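Local coordinates for CRISPR-associated protein CasA/Cse1 (Thermus thermophilus, PDB 4AN8) that forms part of the Cascade ribonucleoprotein complex of a CRISPR adaptive immune system, where it probably takes part in selecting foreign DNA, at residues Gln397-Ala402 with Leu483-Gln488; His57-Ala62 with Val244-Ala249; Lys393-Glu398 with Leu427-Leu432. One frame throughout, in Å; residues are numbered along the deposited sequence.

Contact 1: residues Gln397-Ala402 with Leu483-Gln488; sequences QEVAKA and LKALAQ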
loop_
_atom_site.group_PDB
_atom_site.type_symbol
_atom_site.label_atom_id
_atom_site.label_comp_id
_atom_site.label_asym_id
_atom_site.label_seq_id
_atom_site.Cartn_x
_atom_site.Cartn_y
_atom_site.Cartn_z
ATOM N N GLN A 397 1.678 -17.647 -28.160
ATOM C CA GLN A 397 1.513 -16.950 -29.438
ATOM C C GLN A 397 1.587 -17.905 -30.641
ATOM O O GLN A 397 0.768 -17.813 -31.560
ATOM C CB GLN A 397 2.564 -15.851 -29.589
ATOM C CG GLN A 397 2.187 -14.543 -28.942
ATOM C CD GLN A 397 3.394 -13.681 -28.629
ATOM O OE1 GLN A 397 4.527 -14.025 -28.981
ATOM N NE2 GLN A 397 3.165 -12.562 -27.955
ATOM N N GLU A 398 2.570 -18.811 -30.635
ATOM C CA GLU A 398 2.730 -19.765 -31.732
ATOM C C GLU A 398 1.560 -20.777 -31.781
ATOM O O GLU A 398 1.123 -21.186 -32.858
ATOM C CB GLU A 398 4.076 -20.485 -31.645
ATOM C CG GLU A 398 5.280 -19.593 -31.883
ATOM C CD GLU A 398 5.461 -19.207 -33.352
ATOM O OE1 GLU A 398 4.687 -18.362 -33.853
ATOM O OE2 GLU A 398 6.389 -19.743 -34.005
ATOM N N VAL A 399 1.051 -21.175 -30.620
ATOM C CA VAL A 399 -0.136 -22.015 -30.599
ATOM C C VAL A 399 -1.296 -21.299 -31.269
ATOM O O VAL A 399 -1.888 -21.822 -32.214
ATOM C CB VAL A 399 -0.532 -22.459 -29.179
ATOM C CG1 VAL A 399 -1.984 -22.947 -29.159
ATOM C CG2 VAL A 399 0.426 -23.541 -28.693
ATOM N N ALA A 400 -1.601 -20.092 -30.800
ATOM C CA ALA A 400 -2.707 -19.326 -31.362
ATOM C C ALA A 400 -2.594 -19.197 -32.880
ATOM O O ALA A 400 -3.574 -19.369 -33.593
ATOM C CB ALA A 400 -2.793 -17.961 -30.723
ATOM N N LYS A 401 -1.397 -18.905 -33.375
ATOM C CA LYS A 401 -1.196 -18.740 -34.813
ATOM C C LYS A 401 -1.388 -20.051 -35.577
ATOM O O LYS A 401 -1.963 -20.064 -36.671
ATOM C CB LYS A 401 0.187 -18.156 -35.107
ATOM C CG LYS A 401 0.397 -16.767 -34.528
ATOM C CD LYS A 401 1.834 -16.302 -34.687
ATOM C CE LYS A 401 2.194 -16.112 -36.152
ATOM N NZ LYS A 401 3.537 -15.485 -36.320
ATOM N N ALA A 402 -0.906 -21.148 -35.003
ATOM C CA ALA A 402 -1.062 -22.456 -35.621
ATOM C C ALA A 402 -2.540 -22.801 -35.776
ATOM O O ALA A 402 -2.955 -23.373 -36.781
ATOM C CB ALA A 402 -0.351 -23.520 -34.802
ATOM N N LEU A 483 -5.021 -29.509 -33.127
ATOM C CA LEU A 483 -3.996 -30.551 -33.027
ATOM C C LEU A 483 -2.633 -30.189 -33.624
ATOM O O LEU A 483 -1.593 -30.609 -33.099
ATOM C CB LEU A 483 -4.513 -31.881 -33.596
ATOM C CG LEU A 483 -5.703 -32.438 -32.805
ATOM C CD1 LEU A 483 -6.038 -33.868 -33.206
ATOM C CD2 LEU A 483 -5.429 -32.343 -31.288
ATOM N N LYS A 484 -2.620 -29.413 -34.702
ATOM C CA LYS A 484 -1.341 -28.979 -35.259
ATOM C C LYS A 484 -0.577 -28.100 -34.256
ATOM O O LYS A 484 0.633 -28.281 -34.029
ATOM C CB LYS A 484 -1.517 -28.248 -36.595
ATOM C CG LYS A 484 -0.193 -27.750 -37.178
ATOM C CD LYS A 484 -0.302 -27.352 -38.646
ATOM C CE LYS A 484 -0.927 -25.976 -38.832
ATOM N NZ LYS A 484 -1.066 -25.639 -40.279
ATOM N N ALA A 485 -1.300 -27.156 -33.662
ATOM C CA ALA A 485 -0.756 -26.256 -32.663
ATOM C C ALA A 485 -0.232 -27.065 -31.507
ATOM O O ALA A 485 0.828 -26.777 -30.955
ATOM C CB ALA A 485 -1.839 -25.303 -32.193
ATOM N N LEU A 486 -0.977 -28.101 -31.142
ATOM C CA LEU A 486 -0.582 -28.944 -30.052
ATOM C C LEU A 486 0.669 -29.721 -30.300
ATOM O O LEU A 486 1.485 -29.844 -29.440
ATOM C CB LEU A 486 -1.700 -29.901 -29.654
ATOM C CG LEU A 486 -1.354 -30.885 -28.554
ATOM C CD1 LEU A 486 -0.253 -31.732 -28.975
ATOM C CD2 LEU A 486 -1.038 -30.266 -27.274
ATOM N N ALA A 487 0.808 -30.292 -31.492
ATOM C CA ALA A 487 2.010 -31.070 -31.777
ATOM C C ALA A 487 3.221 -30.142 -31.767
ATOM O O ALA A 487 4.238 -30.468 -31.176
ATOM C CB ALA A 487 1.890 -31.782 -33.108
ATOM N N GLN A 488 3.097 -28.985 -32.419
ATOM C CA GLN A 488 4.186 -28.008 -32.453
ATOM C C GLN A 488 4.517 -27.510 -31.050
ATOM O O GLN A 488 5.685 -27.452 -30.661
ATOM C CB GLN A 488 3.835 -26.822 -33.350
ATOM C CG GLN A 488 3.734 -27.154 -34.826
ATOM C CD GLN A 488 3.328 -25.950 -35.660
ATOM O OE1 GLN A 488 2.697 -26.091 -36.711
ATOM N NE2 GLN A 488 3.685 -24.753 -35.189
#
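Ala402 lays its methyl directly on Ala485. CB of Ala402 is 3.5 Å from CB of Ala485 and 3.5 Å from CA of the same residue. Both separations are shorter than ordinary carbon-carbon contact, so the packing is tight here. The Ala485 methyl points back at helix 397-402. It enters the helix surface between Val399 and Ala402, less than one turn apart. There Ala485 CB comes 3.5 Å from the carbonyl oxygen, Val399 O. The Val399 side chain closes one flank of this spot. Val399 CG1 stands anti to the backbone N (chi1 162°) and meets Ala485 CB at 3.8 Å. The other branch, Val399 CG2, reaches toward the backbone and lies 4.0 Å from Ala485 O. Two small residues facing each other let the backbones come near. The CA atoms of Val399 and Ala485 are 4.8 Å apart. The axes of the two short segments approach to 8.1 Å and run nearly antiparallel, at 150°. The two helices, 372-403 and 483-499, belong to the C-terminal four-helix bundle of Cse1, and the contact joins its first helix to its last. Longer chains line the outer margin. Lys484 bends at chi3 (79°), and its CE lies 3.9 Å from Ala402 O. The Gln488 amide nitrogen, NE2, makes a loose van der Waals contact with the Ala402 methyl. Helix 453-476 also touches both partners: Leu476 packs against Val399 and against Leu486. Ala400 faces away from the contact and rests on Leu423 and Ala424 of helix 417-426.

Contact 2: residues His57-Ala62 with Val244-Ala249; sequences HRLLLA and VYTWPA
NH2 of Arg58 is held by two partners, a water at 3.0 Å and, in a salt bridge, Asp279. That water donates to Val244 O. A second water, 2.9 Å from each, accepts from Arg58 NE and donates to Tyr245 O. Both waters lie at the guanidinium edge, in its plane. The arginine thus bridges to the last carbonyls of helix 241-245, and its positive charge probably suits that helix end. The Arg58 chain bends at chi3 (65°), which brings the guanidinium across the CD1-CE1 side of the Tyr245 ring. Tyr245 CD1 sits 3.4 Å above the guanidinium plane. The two planes are 62° apart, so this is not a flat stack. Arg58 CB lies over one ring face, toward its rim, and Leu61 CB touches CE2. Across the ring, Tyr245 CD2 comes 3.4 Å from Arg58 O, on the guanidinium's side of the ring plane, and Ala62 N lies at the ring edge. Thr246 CG2 meets Ala62 CB at 3.8 Å, while Thr246 OG1 bonds to Thr242 O and Ile218 N. This buried contact joins helix 50-67 to the end of helix 241-245. Helix 199-206 packs on His57 and Leu61, helix 32-37 on Leu59 and Leu60, and Trp247 touches strand 261-273.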
loop_
_atom_site.group_PDB
_atom_site.type_symbol
_atom_site.label_atom_id
_atom_site.label_comp_id
_atom_site.label_asym_id
_atom_site.label_seq_id
_atom_site.Cartn_x
_atom_site.Cartn_y
_atom_site.Cartn_z
ATOM N N HIS A 57 -2.569 3.360 10.076
ATOM C CA HIS A 57 -1.164 3.304 10.488
ATOM C C HIS A 57 -0.446 4.620 10.250
ATOM O O HIS A 57 0.354 5.029 11.089
ATOM C CB HIS A 57 -0.386 2.216 9.749
ATOM C CG HIS A 57 -0.708 0.838 10.202
ATOM N ND1 HIS A 57 -1.671 0.063 9.592
ATOM C CD2 HIS A 57 -0.222 0.099 11.228
ATOM C CE1 HIS A 57 -1.754 -1.100 10.216
ATOM N NE2 HIS A 57 -0.878 -1.106 11.204
ATOM N N ARG A 58 -0.702 5.271 9.111
ATOM C CA ARG A 58 0.025 6.516 8.782
ATOM C C ARG A 58 -0.350 7.675 9.711
ATOM O O ARG A 58 0.507 8.462 10.089
ATOM C CB ARG A 58 -0.132 6.917 7.303
ATOM C CG ARG A 58 0.422 5.872 6.326
ATOM C CD ARG A 58 -0.197 5.966 4.909
ATOM N NE ARG A 58 0.158 7.223 4.245
ATOM C CZ ARG A 58 1.334 7.454 3.665
ATOM N NH1 ARG A 58 2.263 6.514 3.673
ATOM N NH2 ARG A 58 1.583 8.631 3.091
ATOM N N LEU A 59 -1.622 7.765 10.079
ATOM C CA LEU A 59 -2.055 8.719 11.093
ATOM C C LEU A 59 -1.379 8.448 12.469
ATOM O O LEU A 59 -0.841 9.363 13.104
ATOM C CB LEU A 59 -3.571 8.709 11.208
ATOM C CG LEU A 59 -4.149 9.659 12.268
ATOM C CD1 LEU A 59 -3.689 11.101 12.025
ATOM C CD2 LEU A 59 -5.704 9.586 12.313
ATOM N N LEU A 60 -1.378 7.189 12.912
ATOM C CA LEU A 60 -0.733 6.849 14.177
ATOM C C LEU A 60 0.757 7.195 14.148
ATOM O O LEU A 60 1.284 7.754 15.112
ATOM C CB LEU A 60 -0.899 5.363 14.528
ATOM C CG LEU A 60 -2.350 4.967 14.826
ATOM C CD1 LEU A 60 -2.425 3.513 15.215
ATOM C CD2 LEU A 60 -2.963 5.872 15.896
ATOM N N LEU A 61 1.425 6.833 13.050
ATOM C CA LEU A 61 2.837 7.157 12.862
ATOM C C LEU A 61 3.101 8.672 12.875
ATOM O O LEU A 61 4.089 9.123 13.439
ATOM C CB LEU A 61 3.351 6.558 11.563
ATOM C CG LEU A 61 3.378 5.030 11.592
ATOM C CD1 LEU A 61 3.384 4.458 10.141
ATOM C CD2 LEU A 61 4.579 4.540 12.400
ATOM N N ALA A 62 2.220 9.446 12.234
ATOM C CA ALA A 62 2.356 10.894 12.234
ATOM C C ALA A 62 2.361 11.371 13.676
ATOM O O ALA A 62 3.256 12.101 14.088
ATOM C CB ALA A 62 1.197 11.556 11.464
ATOM N N VAL A 244 3.092 14.986 4.621
ATOM C CA VAL A 244 2.605 14.065 3.610
ATOM C C VAL A 244 1.654 12.976 4.148
ATOM O O VAL A 244 0.646 12.714 3.533
ATOM C CB VAL A 244 3.753 13.514 2.767
ATOM C CG1 VAL A 244 3.235 12.463 1.766
ATOM C CG2 VAL A 244 4.401 14.678 2.020
ATOM N N TYR A 245 1.950 12.393 5.307
ATOM C CA TYR A 245 1.042 11.435 5.965
ATOM C C TYR A 245 -0.347 12.018 6.242
ATOM O O TYR A 245 -1.343 11.295 6.316
ATOM C CB TYR A 245 1.618 10.994 7.317
ATOM C CG TYR A 245 2.715 9.944 7.261
ATOM C CD1 TYR A 245 3.196 9.441 6.036
ATOM C CD2 TYR A 245 3.276 9.462 8.436
ATOM C CE1 TYR A 245 4.189 8.477 6.008
ATOM C CE2 TYR A 245 4.269 8.497 8.418
ATOM C CZ TYR A 245 4.719 8.005 7.215
ATOM O OH TYR A 245 5.713 7.058 7.237
ATOM N N THR A 246 -0.409 13.326 6.454
ATOM C CA THR A 246 -1.675 13.941 6.807
ATOM C C THR A 246 -2.089 14.990 5.780
ATOM O O THR A 246 -2.780 15.935 6.101
ATOM C CB THR A 246 -1.587 14.592 8.203
ATOM O OG1 THR A 246 -0.621 15.652 8.172
ATOM C CG2 THR A 246 -1.197 13.523 9.282
ATOM N N TRP A 247 -1.658 14.804 4.539
ATOM C CA TRP A 247 -1.933 15.762 3.485
ATOM C C TRP A 247 -3.425 16.080 3.279
ATOM O O TRP A 247 -4.255 15.166 3.155
ATOM C CB TRP A 247 -1.371 15.221 2.179
ATOM C CG TRP A 247 -1.290 16.239 1.115
ATOM C CD1 TRP A 247 -2.217 16.487 0.141
ATOM C CD2 TRP A 247 -0.229 17.188 0.919
ATOM N NE1 TRP A 247 -1.790 17.531 -0.657
ATOM C CE2 TRP A 247 -0.571 17.972 -0.199
ATOM C CE3 TRP A 247 0.974 17.447 1.585
ATOM C CZ2 TRP A 247 0.256 18.991 -0.677
ATOM C CZ3 TRP A 247 1.791 18.463 1.115
ATOM C CH2 TRP A 247 1.424 19.226 -0.007
ATOM N N PRO A 248 -3.768 17.388 3.173
ATOM C CA PRO A 248 -5.158 17.740 2.851
ATOM C C PRO A 248 -5.422 17.784 1.340
ATOM O O PRO A 248 -5.360 18.855 0.738
ATOM C CB PRO A 248 -5.300 19.141 3.454
ATOM C CG PRO A 248 -3.936 19.740 3.265
ATOM C CD PRO A 248 -2.938 18.584 3.422
ATOM N N ALA A 249 -5.733 16.637 0.730
ATOM C CA ALA A 249 -5.835 16.554 -0.728
ATOM C C ALA A 249 -7.122 17.167 -1.273
ATOM O O ALA A 249 -7.171 17.617 -2.419
ATOM C CB ALA A 249 -5.729 15.127 -1.176
HETATM O O HOH W 1 -2.119 8.919 4.790
HETATM O O HOH W 2 -0.774 10.453 2.515
#

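Contact 3: residues Lys393-Glu398 with Leu427-Leu432; sequences KHLAQE and LPLERL
Helix 372-403 and the start of helix 429-446 run in opposed directions: CA of Lys393 is 6.3 Å from CA of Glu430, and three residues on, CA of Ala396 is 6.8 Å from CA of Leu429. Ala396 points its methyl between the two leucines of 427-432. Leu427 CD1 lies 4.2 Å from Ala396 CB and 3.6 Å from Ala396 O. Leu429 CD2 lies 4.3 Å from Ala396 CB and also touches Leu395 CB. Pro428, between these leucines, sits at the N-cap position, right before helix 429-446. The contact ties the long first helix of the C-terminal four-helix bundle to the start of helix 429-446. Leu395 and Leu429 both continue into its core, Leu395 on Trp469 and Phe493, Leu429 on Thr472 and Leu392. On the more open side, Glu430 stretches out straight beyond CG, and its carboxylate lies against the aliphatic part of Lys393. OE1 of Glu430 is 3.4 Å from Lys393 CB. The lysine is extended until chi4, where a turn of 64° swings NZ back toward the carboxylate. Lys393 NZ still stays 4.2 Å from Glu430 OE1, too far for a salt bridge, though the opposite charges should attract.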
loop_
_atom_site.group_PDB
_atom_site.type_symbol
_atom_site.label_atom_id
_atom_site.label_comp_id
_atom_site.label_asym_id
_atom_site.label_seq_id
_atom_site.Cartn_x
_atom_site.Cartn_y
_atom_site.Cartn_z
ATOM N N LYS A 393 5.040 -17.262 -23.013
ATOM C CA LYS A 393 4.244 -16.302 -23.773
ATOM C C LYS A 393 4.442 -16.500 -25.284
ATOM O O LYS A 393 3.504 -16.372 -26.080
ATOM C CB LYS A 393 4.600 -14.867 -23.369
ATOM C CG LYS A 393 3.875 -13.777 -24.149
ATOM C CD LYS A 393 4.451 -12.412 -23.793
ATOM C CE LYS A 393 3.743 -11.270 -24.514
ATOM N NZ LYS A 393 2.292 -11.128 -24.132
ATOM N N HIS A 394 5.666 -16.808 -25.681
ATOM C CA HIS A 394 5.947 -16.991 -27.092
ATOM C C HIS A 394 5.281 -18.280 -27.569
ATOM O O HIS A 394 4.663 -18.325 -28.637
ATOM C CB HIS A 394 7.455 -17.039 -27.345
ATOM C CG HIS A 394 7.816 -17.250 -28.782
ATOM N ND1 HIS A 394 8.445 -18.390 -29.232
ATOM C CD2 HIS A 394 7.616 -16.474 -29.875
ATOM C CE1 HIS A 394 8.632 -18.302 -30.539
ATOM N NE2 HIS A 394 8.136 -17.150 -30.953
ATOM N N LEU A 395 5.402 -19.320 -26.759
ATOM C CA LEU A 395 4.739 -20.578 -27.041
ATOM C C LEU A 395 3.238 -20.335 -27.279
ATOM O O LEU A 395 2.686 -20.780 -28.289
ATOM C CB LEU A 395 4.967 -21.542 -25.888
ATOM C CG LEU A 395 4.885 -23.037 -26.180
ATOM C CD1 LEU A 395 5.147 -23.853 -24.913
ATOM C CD2 LEU A 395 3.535 -23.366 -26.736
ATOM N N ALA A 396 2.588 -19.602 -26.370
ATOM C CA ALA A 396 1.155 -19.326 -26.484
ATOM C C ALA A 396 0.820 -18.583 -27.769
ATOM O O ALA A 396 -0.199 -18.854 -28.400
ATOM C CB ALA A 396 0.640 -18.541 -25.264
ATOM N N GLN A 397 1.678 -17.647 -28.160
ATOM C CA GLN A 397 1.513 -16.950 -29.438
ATOM C C GLN A 397 1.587 -17.905 -30.641
ATOM O O GLN A 397 0.768 -17.813 -31.560
ATOM C CB GLN A 397 2.564 -15.851 -29.589
ATOM C CG GLN A 397 2.187 -14.543 -28.942
ATOM C CD GLN A 397 3.394 -13.681 -28.629
ATOM O OE1 GLN A 397 4.527 -14.025 -28.981
ATOM N NE2 GLN A 397 3.165 -12.562 -27.955
ATOM N N GLU A 398 2.570 -18.811 -30.635
ATOM C CA GLU A 398 2.730 -19.765 -31.732
ATOM C C GLU A 398 1.560 -20.777 -31.781
ATOM O O GLU A 398 1.123 -21.186 -32.858
ATOM C CB GLU A 398 4.076 -20.485 -31.645
ATOM C CG GLU A 398 5.280 -19.593 -31.883
ATOM C CD GLU A 398 5.461 -19.207 -33.352
ATOM O OE1 GLU A 398 4.687 -18.362 -33.853
ATOM O OE2 GLU A 398 6.389 -19.743 -34.005
ATOM N N LEU A 427 -6.030 -19.182 -23.744
ATOM C CA LEU A 427 -5.161 -20.289 -23.358
ATOM C C LEU A 427 -4.739 -20.092 -21.912
ATOM O O LEU A 427 -4.368 -18.994 -21.528
ATOM C CB LEU A 427 -3.932 -20.356 -24.271
ATOM C CG LEU A 427 -4.174 -20.591 -25.769
ATOM C CD1 LEU A 427 -2.885 -20.369 -26.552
ATOM C CD2 LEU A 427 -4.728 -21.990 -26.028
ATOM N N PRO A 428 -4.806 -21.153 -21.101
ATOM C CA PRO A 428 -4.466 -21.082 -19.673
ATOM C C PRO A 428 -2.966 -21.076 -19.366
ATOM O O PRO A 428 -2.586 -21.157 -18.201
ATOM C CB PRO A 428 -5.068 -22.373 -19.114
ATOM C CG PRO A 428 -5.060 -23.323 -20.282
ATOM C CD PRO A 428 -5.333 -22.472 -21.486
ATOM N N LEU A 429 -2.119 -20.969 -20.381
ATOM C CA LEU A 429 -0.696 -21.195 -20.163
ATOM C C LEU A 429 -0.018 -20.141 -19.245
ATOM O O LEU A 429 0.578 -20.487 -18.222
ATOM C CB LEU A 429 0.022 -21.319 -21.512
ATOM C CG LEU A 429 1.491 -21.708 -21.421
ATOM C CD1 LEU A 429 1.597 -23.069 -20.791
ATOM C CD2 LEU A 429 2.133 -21.687 -22.812
ATOM N N GLU A 430 -0.117 -18.866 -19.607
ATOM C CA GLU A 430 0.593 -17.822 -18.869
ATOM C C GLU A 430 -0.056 -17.558 -17.519
ATOM O O GLU A 430 0.631 -17.399 -16.507
ATOM C CB GLU A 430 0.635 -16.529 -19.673
ATOM C CG GLU A 430 1.556 -16.545 -20.871
ATOM C CD GLU A 430 1.429 -15.265 -21.670
ATOM O OE1 GLU A 430 2.024 -14.242 -21.255
ATOM O OE2 GLU A 430 0.700 -15.273 -22.691
ATOM N N ARG A 431 -1.383 -17.502 -17.517
ATOM C CA ARG A 431 -2.145 -17.302 -16.293
ATOM C C ARG A 431 -1.782 -18.346 -15.246
ATOM O O ARG A 431 -1.561 -18.008 -14.083
ATOM C CB ARG A 431 -3.645 -17.304 -16.584
ATOM C CG ARG A 431 -4.529 -17.110 -15.372
ATOM C CD ARG A 431 -6.002 -16.943 -15.764
ATOM N NE ARG A 431 -6.548 -18.078 -16.513
ATOM C CZ ARG A 431 -6.933 -19.230 -15.965
ATOM N NH1 ARG A 431 -6.819 -19.427 -14.656
ATOM N NH2 ARG A 431 -7.422 -20.200 -16.730
ATOM N N LEU A 432 -1.685 -19.612 -15.644
ATOM C CA LEU A 432 -1.421 -20.657 -14.651
ATOM C C LEU A 432 0.035 -20.720 -14.195
ATOM O O LEU A 432 0.316 -20.977 -13.031
ATOM C CB LEU A 432 -1.891 -22.030 -15.135
ATOM C CG LEU A 432 -3.342 -22.333 -14.775
ATOM C CD1 LEU A 432 -4.260 -21.675 -15.777
ATOM C CD2 LEU A 432 -3.588 -23.834 -14.728
#

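In the fold
Contact 2 comes first along the chain and closes before the other two open. It lies on the opposite side of the chain's centre from both. Its centre is about 54 Å from that of contact 1 and about 43 Å from that of contact 3. It belongs to the large N-terminal part, whereas contacts 1 and 3 belong to the C-terminal helical bundle. These two share helix 372-403, including Gln397 and Glu398, and their centres are about 11 Å apart. They touch where Val399 CG1 meets Leu427 CD1 at 3.8 Å. One helix thus packs against both helix 429-446 and helix 483-499, joining two later helices of the same bundle.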